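Local coordinates for terminal oxygenase component of carbazole 1,9a-dioxygenase (Nocardioides aromaticivorans, PDB 3GCF), which serves as the Rieske nonheme iron terminal oxygenase of carbazole 1,9a-dioxygenase, probably dihydroxylating carbazole with electrons delivered by a ferredoxin, at residues N183-T188 and A264-W269; D216-Y221 and V229-S234. One frame throughout, in Å; residues are numbered along the deposited sequence.

Contact 1 of 2, residues N183-T188 and A264-W269; sequences NGFDTT and AQVSVW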
ATOM      1  N   ASN A 183      -8.110  23.774   9.736  1.00 12.56           N
ATOM      2  CA  ASN A 183      -7.119  24.480   8.931  1.00 11.63           C
ATOM      3  C   ASN A 183      -7.797  25.701   8.313  1.00 11.80           C
ATOM      4  O   ASN A 183      -7.161  26.724   8.059  1.00 12.57           O
ATOM      5  CB  ASN A 183      -6.572  23.565   7.829  1.00 10.87           C
ATOM      6  CG  ASN A 183      -5.950  24.342   6.676  1.00 12.08           C
ATOM      7  OD1 ASN A 183      -6.537  24.451   5.601  1.00 14.92           O
ATOM      8  ND2 ASN A 183      -4.760  24.886   6.897  1.00 11.63           N
ATOM      9  N   GLY A 184      -9.098  25.583   8.072  1.00 10.81           N
ATOM     10  CA  GLY A 184      -9.844  26.696   7.512  1.00  8.53           C
ATOM     11  C   GLY A 184     -10.138  27.733   8.583  1.00  8.52           C
ATOM     12  O   GLY A 184      -9.988  28.928   8.351  1.00  9.06           O
ATOM     13  N   PHE A 185     -10.533  27.264   9.763  1.00  7.99           N
ATOM     14  CA  PHE A 185     -10.882  28.124  10.899  1.00 10.48           C
ATOM     15  C   PHE A 185      -9.685  28.323  11.832  1.00 13.79           C
ATOM     16  O   PHE A 185      -9.773  28.059  13.033  1.00 18.57           O
ATOM     17  CB  PHE A 185     -12.036  27.470  11.670  1.00  7.48           C
ATOM     18  CG  PHE A 185     -12.726  28.382  12.642  1.00  8.07           C
ATOM     19  CD1 PHE A 185     -13.222  29.616  12.232  1.00  5.75           C
ATOM     20  CD2 PHE A 185     -12.900  27.999  13.967  1.00  7.09           C
ATOM     21  CE1 PHE A 185     -13.878  30.453  13.127  1.00  8.23           C
ATOM     22  CE2 PHE A 185     -13.556  28.831  14.872  1.00  8.19           C
ATOM     23  CZ  PHE A 185     -14.046  30.058  14.452  1.00  7.35           C
ATOM     24  N   ASP A 186      -8.572  28.793  11.277  1.00 12.99           N
ATOM     25  CA  ASP A 186      -7.343  29.002  12.040  1.00 11.67           C
ATOM     26  C   ASP A 186      -6.853  30.401  11.687  1.00 11.64           C
ATOM     27  O   ASP A 186      -6.498  30.654  10.538  1.00 10.65           O
ATOM     28  CB  ASP A 186      -6.319  27.944  11.623  1.00 11.51           C
ATOM     29  CG  ASP A 186      -5.046  28.004  12.433  1.00 13.24           C
ATOM     30  OD1 ASP A 186      -4.508  29.114  12.620  1.00 13.59           O
ATOM     31  OD2 ASP A 186      -4.573  26.933  12.865  1.00 16.46           O
ATOM     32  N   THR A 187      -6.822  31.302  12.668  1.00  9.70           N
ATOM     33  CA  THR A 187      -6.437  32.686  12.407  1.00 11.87           C
ATOM     34  C   THR A 187      -4.947  33.036  12.335  1.00 11.15           C
ATOM     35  O   THR A 187      -4.597  34.170  11.995  1.00  9.34           O
ATOM     36  CB  THR A 187      -7.119  33.648  13.413  1.00 12.20           C
ATOM     37  OG1 THR A 187      -6.562  33.457  14.716  1.00 15.29           O
ATOM     38  CG2 THR A 187      -8.618  33.374  13.475  1.00 10.58           C
ATOM     39  N   THR A 188      -4.067  32.088  12.643  1.00 10.21           N
ATOM     40  CA  THR A 188      -2.638  32.372  12.555  1.00 11.25           C
ATOM     41  C   THR A 188      -1.900  31.487  11.542  1.00 11.33           C
ATOM     42  O   THR A 188      -0.721  31.703  11.274  1.00 11.10           O
ATOM     43  CB  THR A 188      -1.941  32.270  13.939  1.00 10.45           C
ATOM     44  OG1 THR A 188      -2.074  30.942  14.463  1.00 11.44           O
ATOM     45  CG2 THR A 188      -2.558  33.263  14.910  1.00  6.78           C
ATOM     46  N   ALA A 264     -12.714  40.081   7.098  1.00 10.89           N
ATOM     47  CA  ALA A 264     -13.137  40.948   8.189  1.00 10.07           C
ATOM     48  C   ALA A 264     -13.695  40.025   9.268  1.00 11.71           C
ATOM     49  O   ALA A 264     -13.650  40.334  10.463  1.00 12.46           O
ATOM     50  CB  ALA A 264     -14.221  41.904   7.711  1.00  9.07           C
ATOM     51  N   GLN A 265     -14.221  38.886   8.826  1.00 10.62           N
ATOM     52  CA  GLN A 265     -14.792  37.885   9.722  1.00 12.62           C
ATOM     53  C   GLN A 265     -14.622  36.491   9.141  1.00 13.44           C
ATOM     54  O   GLN A 265     -14.675  36.308   7.924  1.00 14.43           O
ATOM     55  CB  GLN A 265     -16.297  38.126   9.928  1.00 11.59           C
ATOM     56  CG  GLN A 265     -16.653  39.372  10.723  1.00 15.42           C
ATOM     57  CD  GLN A 265     -18.155  39.522  10.933  1.00 16.93           C
ATOM     58  OE1 GLN A 265     -18.597  40.267  11.805  1.00 20.63           O
ATOM     59  NE2 GLN A 265     -18.943  38.823  10.129  1.00 15.06           N
ATOM     60  N   VAL A 266     -14.411  35.512  10.016  1.00 12.69           N
ATOM     61  CA  VAL A 266     -14.297  34.125   9.588  1.00 12.05           C
ATOM     62  C   VAL A 266     -15.104  33.318  10.589  1.00 13.11           C
ATOM     63  O   VAL A 266     -15.045  33.572  11.795  1.00 13.49           O
ATOM     64  CB  VAL A 266     -12.828  33.628   9.551  1.00 12.43           C
ATOM     65  CG1 VAL A 266     -12.191  33.723  10.923  1.00  8.82           C
ATOM     66  CG2 VAL A 266     -12.795  32.195   9.043  1.00 10.35           C
ATOM     67  N   SER A 267     -15.873  32.359  10.093  1.00 12.11           N
ATOM     68  CA  SER A 267     -16.701  31.554  10.970  1.00 11.83           C
ATOM     69  C   SER A 267     -16.890  30.137  10.463  1.00 12.11           C
ATOM     70  O   SER A 267     -16.772  29.865   9.267  1.00 12.90           O
ATOM     71  CB  SER A 267     -18.073  32.222  11.138  1.00 11.51           C
ATOM     72  OG  SER A 267     -18.701  32.418   9.881  1.00 10.10           O
ATOM     73  N   VAL A 268     -17.188  29.234  11.386  1.00 10.87           N
ATOM     74  CA  VAL A 268     -17.423  27.846  11.034  1.00 11.23           C
ATOM     75  C   VAL A 268     -18.762  27.438  11.643  1.00 11.28           C
ATOM     76  O   VAL A 268     -19.077  27.811  12.774  1.00 12.07           O
ATOM     77  CB  VAL A 268     -16.283  26.930  11.555  1.00 10.60           C
ATOM     78  CG1 VAL A 268     -16.216  26.986  13.072  1.00  9.67           C
ATOM     79  CG2 VAL A 268     -16.501  25.505  11.069  1.00  9.16           C
ATOM     80  N   TRP A 269     -19.548  26.681  10.883  1.00 10.82           N
ATOM     81  CA  TRP A 269     -20.861  26.245  11.334  1.00 11.39           C
ATOM     82  C   TRP A 269     -21.042  24.741  11.165  1.00 13.13           C
ATOM     83  O   TRP A 269     -20.485  24.137  10.242  1.00 13.12           O
ATOM     84  CB  TRP A 269     -21.942  26.990  10.545  1.00 10.73           C
ATOM     85  CG  TRP A 269     -21.722  28.476  10.535  1.00 12.44           C
ATOM     86  CD1 TRP A 269     -20.785  29.159   9.820  1.00 12.65           C
ATOM     87  CD2 TRP A 269     -22.386  29.446  11.351  1.00 12.78           C
ATOM     88  NE1 TRP A 269     -20.815  30.493  10.143  1.00 13.74           N
ATOM     89  CE2 TRP A 269     -21.789  30.697  11.083  1.00 13.18           C
ATOM     90  CE3 TRP A 269     -23.428  29.379  12.291  1.00 13.05           C
ATOM     91  CZ2 TRP A 269     -22.197  31.876  11.720  1.00 13.25           C
ATOM     92  CZ3 TRP A 269     -23.833  30.548  12.925  1.00 11.94           C
ATOM     93  CH2 TRP A 269     -23.216  31.781  12.636  1.00 13.60           C
TER
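V268 sets its CG1 methyl on one face of the F185 ring, almost over the centre: CG1 lies 3.6 Å from the ring centroid and only 13° off the ring normal, which identifies a CH-pi contact. The methyl gets there by taking the crowded position between backbone N and carbonyl carbon (chi1 62°). F185 in turn has CG anti to its own N (chi1 -165°), which sends the ring from the first non-helical residue after helix 177-184 across to strand 265-269. At the rim of the ring the partner changes: V266 O lies in the ring plane, 3.6 Å from F185 CE1, and F185 CE1 also comes within 3.7 Å of S267 CA. Toward V266 the fit is looser: its CG2 is 4.1 Å from F185 CD1, and beyond the ring T187 CG2 and V266 CG1 only brush at 4.4 Å.

D186 points its CB away from the strand. Its OD1 accepts from T188 N at 3.0 Å, an Asx turn. With no hydrogen bond between the two segments, their hold on each other rests on the fit of an aromatic ring against two valines and the strand backbone between them, while D186 bonds to the iron ligand H189 and to H99 of the second subunit, and N183 ND2 to the iron ligand D337 and Y98 of the second subunit.

Contact 2 of 2, residues D216-Y221 and V229-S234; sequences DAMQVY and VLDRLS
Q219 O takes one hydrogen bond, from L230 N (2.8 Å, N-H...O angle 164°), and a weaker CA-H...O contact from V229 CA at 3.4 Å. Q219 N returns a bond to L230 O, closing the hydrogen-bonded antiparallel pair, while M218-D231 and V220-V229 flank it as non-hydrogen-bonded pairs. One step beyond the strands, R232 N reaches A217 O at 2.9 Å and is nearly linear (172°).

R232, the centre of an inverse gamma turn, bends its chain at chi3 to bring the guanidinium back over the hairpin. NH1 donates to Q219 OE1 from above the amide plane; the modelled 2.5 Å is short, and the exact length is doubtful. L230 CD1 lies 4.2 Å from the guanidinium plane, offset toward its rim, and L230 CB meets the edge of the Y221 ring at CE2, 3.8 Å away. With an alanine here in place of R232, Q219 OE1 would probably lose this donor and its amide be freer to turn, and the guanidinium that lies over L230 CD1 would be gone.

On the other face, the M218 and D231 side chains lie side by side, pointing the same way, with M218 CG 3.5 Å from D231 OD1, and both also pack on C365 of helix 364-376. The strand directions differ by 157°, as in a twisted antiparallel beta hairpin; within this chain strand 218-221 forms one edge of the seven-stranded sheet in the Bet v 1-like catalytic domain.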
ATOM      1  N   ASP A 216     -14.424  39.521  23.445  1.00 22.19           N
ATOM      2  CA  ASP A 216     -15.517  39.388  22.482  1.00 20.10           C
ATOM      3  C   ASP A 216     -15.007  39.024  21.090  1.00 19.38           C
ATOM      4  O   ASP A 216     -15.741  39.128  20.100  1.00 17.74           O
ATOM      5  CB  ASP A 216     -16.315  40.692  22.378  1.00 23.12           C
ATOM      6  CG  ASP A 216     -16.989  41.066  23.676  1.00 26.18           C
ATOM      7  OD1 ASP A 216     -17.573  40.174  24.323  1.00 29.68           O
ATOM      8  OD2 ASP A 216     -16.945  42.258  24.043  1.00 30.12           O
ATOM      9  N   ALA A 217     -13.748  38.609  21.013  1.00 15.85           N
ATOM     10  CA  ALA A 217     -13.152  38.244  19.739  1.00 16.53           C
ATOM     11  C   ALA A 217     -13.916  37.095  19.083  1.00 16.65           C
ATOM     12  O   ALA A 217     -14.094  37.078  17.864  1.00 17.47           O
ATOM     13  CB  ALA A 217     -11.677  37.857  19.940  1.00 12.52           C
ATOM     14  N   MET A 218     -14.379  36.151  19.899  1.00 16.89           N
ATOM     15  CA  MET A 218     -15.105  34.983  19.403  1.00 19.04           C
ATOM     16  C   MET A 218     -16.517  34.892  19.971  1.00 19.06           C
ATOM     17  O   MET A 218     -16.725  35.049  21.176  1.00 20.69           O
ATOM     18  CB  MET A 218     -14.340  33.707  19.767  1.00 18.91           C
ATOM     19  CG  MET A 218     -12.893  33.681  19.286  1.00 21.86           C
ATOM     20  SD  MET A 218     -11.881  32.533  20.255  1.00 21.23           S
ATOM     21  CE  MET A 218     -10.373  33.423  20.392  1.00 23.53           C
ATOM     22  N   GLN A 219     -17.488  34.634  19.104  1.00 19.85           N
ATOM     23  CA  GLN A 219     -18.864  34.511  19.552  1.00 19.71           C
ATOM     24  C   GLN A 219     -19.458  33.170  19.140  1.00 19.22           C
ATOM     25  O   GLN A 219     -19.361  32.761  17.984  1.00 18.13           O
ATOM     26  CB  GLN A 219     -19.724  35.645  18.992  1.00 21.57           C
ATOM     27  CG  GLN A 219     -21.058  35.772  19.724  1.00 26.16           C
ATOM     28  CD  GLN A 219     -21.870  36.963  19.273  1.00 29.39           C
ATOM     29  OE1 GLN A 219     -21.355  38.075  19.170  1.00 32.21           O
ATOM     30  NE2 GLN A 219     -23.153  36.739  19.015  1.00 31.66           N
ATOM     31  N   VAL A 220     -20.070  32.488  20.099  1.00 18.73           N
ATOM     32  CA  VAL A 220     -20.687  31.198  19.841  1.00 17.94           C
ATOM     33  C   VAL A 220     -22.184  31.369  19.602  1.00 18.22           C
ATOM     34  O   VAL A 220     -22.886  31.972  20.408  1.00 18.48           O
ATOM     35  CB  VAL A 220     -20.471  30.242  21.033  1.00 15.54           C
ATOM     36  CG1 VAL A 220     -21.099  28.889  20.740  1.00 16.27           C
ATOM     37  CG2 VAL A 220     -18.985  30.085  21.303  1.00 16.35           C
ATOM     38  N   TYR A 221     -22.660  30.859  18.472  1.00 19.67           N
ATOM     39  CA  TYR A 221     -24.073  30.927  18.126  1.00 19.79           C
ATOM     40  C   TYR A 221     -24.635  29.542  18.377  1.00 21.60           C
ATOM     41  O   TYR A 221     -24.412  28.622  17.591  1.00 20.85           O
ATOM     42  CB  TYR A 221     -24.245  31.310  16.658  1.00 19.37           C
ATOM     43  CG  TYR A 221     -23.947  32.765  16.387  1.00 22.24           C
ATOM     44  CD1 TYR A 221     -24.866  33.755  16.728  1.00 24.60           C
ATOM     45  CD2 TYR A 221     -22.724  33.160  15.846  1.00 22.31           C
ATOM     46  CE1 TYR A 221     -24.577  35.105  16.542  1.00 24.83           C
ATOM     47  CE2 TYR A 221     -22.422  34.510  15.658  1.00 24.35           C
ATOM     48  CZ  TYR A 221     -23.355  35.475  16.010  1.00 25.54           C
ATOM     49  OH  TYR A 221     -23.072  36.809  15.835  1.00 27.08           O
ATOM     50  N   VAL A 229     -19.279  29.170  15.336  1.00 13.08           N
ATOM     51  CA  VAL A 229     -18.419  30.094  16.051  1.00 12.09           C
ATOM     52  C   VAL A 229     -17.951  31.174  15.077  1.00 12.69           C
ATOM     53  O   VAL A 229     -17.561  30.879  13.951  1.00 11.68           O
ATOM     54  CB  VAL A 229     -17.200  29.360  16.637  1.00 10.86           C
ATOM     55  CG1 VAL A 229     -16.435  30.287  17.563  1.00  8.57           C
ATOM     56  CG2 VAL A 229     -17.655  28.108  17.374  1.00  8.25           C
ATOM     57  N   LEU A 230     -18.001  32.428  15.516  1.00 12.90           N
ATOM     58  CA  LEU A 230     -17.596  33.540  14.670  1.00 13.48           C
ATOM     59  C   LEU A 230     -16.429  34.330  15.250  1.00 14.19           C
ATOM     60  O   LEU A 230     -16.446  34.711  16.425  1.00 14.11           O
ATOM     61  CB  LEU A 230     -18.791  34.471  14.450  1.00 14.93           C
ATOM     62  CG  LEU A 230     -18.703  35.734  13.578  1.00 17.08           C
ATOM     63  CD1 LEU A 230     -17.885  36.794  14.266  1.00 19.59           C
ATOM     64  CD2 LEU A 230     -18.122  35.393  12.236  1.00 17.37           C
ATOM     65  N   ASP A 231     -15.415  34.565  14.418  1.00 13.79           N
ATOM     66  CA  ASP A 231     -14.243  35.346  14.815  1.00 12.79           C
ATOM     67  C   ASP A 231     -14.412  36.750  14.225  1.00 13.07           C
ATOM     68  O   ASP A 231     -14.495  36.911  13.008  1.00  9.69           O
ATOM     69  CB  ASP A 231     -12.945  34.739  14.256  1.00 11.54           C
ATOM     70  CG  ASP A 231     -12.569  33.420  14.904  1.00 13.28           C
ATOM     71  OD1 ASP A 231     -13.213  33.013  15.897  1.00 11.45           O
ATOM     72  OD2 ASP A 231     -11.609  32.787  14.411  1.00 13.41           O
ATOM     73  N   ARG A 232     -14.474  37.764  15.080  1.00 14.36           N
ATOM     74  CA  ARG A 232     -14.625  39.140  14.609  1.00 15.20           C
ATOM     75  C   ARG A 232     -13.242  39.734  14.348  1.00 14.13           C
ATOM     76  O   ARG A 232     -12.779  40.616  15.072  1.00 14.99           O
ATOM     77  CB  ARG A 232     -15.375  39.969  15.655  1.00 17.41           C
ATOM     78  CG  ARG A 232     -16.812  39.526  15.866  1.00 20.92           C
ATOM     79  CD  ARG A 232     -17.626  40.611  16.557  1.00 25.71           C
ATOM     80  NE  ARG A 232     -18.999  40.634  16.060  1.00 29.29           N
ATOM     81  CZ  ARG A 232     -19.974  39.862  16.521  1.00 30.53           C
ATOM     82  NH1 ARG A 232     -19.725  39.009  17.506  1.00 30.39           N
ATOM     83  NH2 ARG A 232     -21.188  39.928  15.985  1.00 30.58           N
ATOM     84  N   LEU A 233     -12.594  39.246  13.296  1.00 13.26           N
ATOM     85  CA  LEU A 233     -11.243  39.672  12.947  1.00 14.07           C
ATOM     86  C   LEU A 233     -11.009  41.177  12.798  1.00 14.51           C
ATOM     87  O   LEU A 233     -10.015  41.699  13.301  1.00 13.07           O
ATOM     88  CB  LEU A 233     -10.789  38.958  11.667  1.00 12.29           C
ATOM     89  CG  LEU A 233     -10.804  37.418  11.678  1.00 11.44           C
ATOM     90  CD1 LEU A 233     -10.288  36.904  10.344  1.00  8.38           C
ATOM     91  CD2 LEU A 233      -9.947  36.882  12.817  1.00  8.65           C
ATOM     92  N   SER A 234     -11.917  41.870  12.121  1.00 14.18           N
ATOM     93  CA  SER A 234     -11.759  43.304  11.889  1.00 17.78           C
ATOM     94  C   SER A 234     -12.070  44.206  13.075  1.00 19.10           C
ATOM     95  O   SER A 234     -11.709  45.383  13.067  1.00 21.42           O
ATOM     96  CB  SER A 234     -12.632  43.744  10.718  1.00 16.91           C
ATOM     97  OG  SER A 234     -13.999  43.538  11.030  1.00 21.55           O
TER

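Contacts 1 and 2 have centres 9 Å apart and share one sheet, in which strands 265-269 and 228-231 are neighbours. The joint includes two probable backbone hydrogen bonds, D231 N to V266 O and S234 N to A264 O, each 2.8 Å. D231 is common ground: its strand belongs to the hairpin, yet its side chain packs on F185 and T187, with OD2 3.2 Å from T187 CG2. The two contacts differ in closeness to the bound iron, ligated by H189, H193 and D337: the nearest approach to it is about 6 Å for G184 and about 13 Å for the D231 side chain, so the hairpin meets the iron-side segment 183-188 through F185 and T187 and lies farther from the metal.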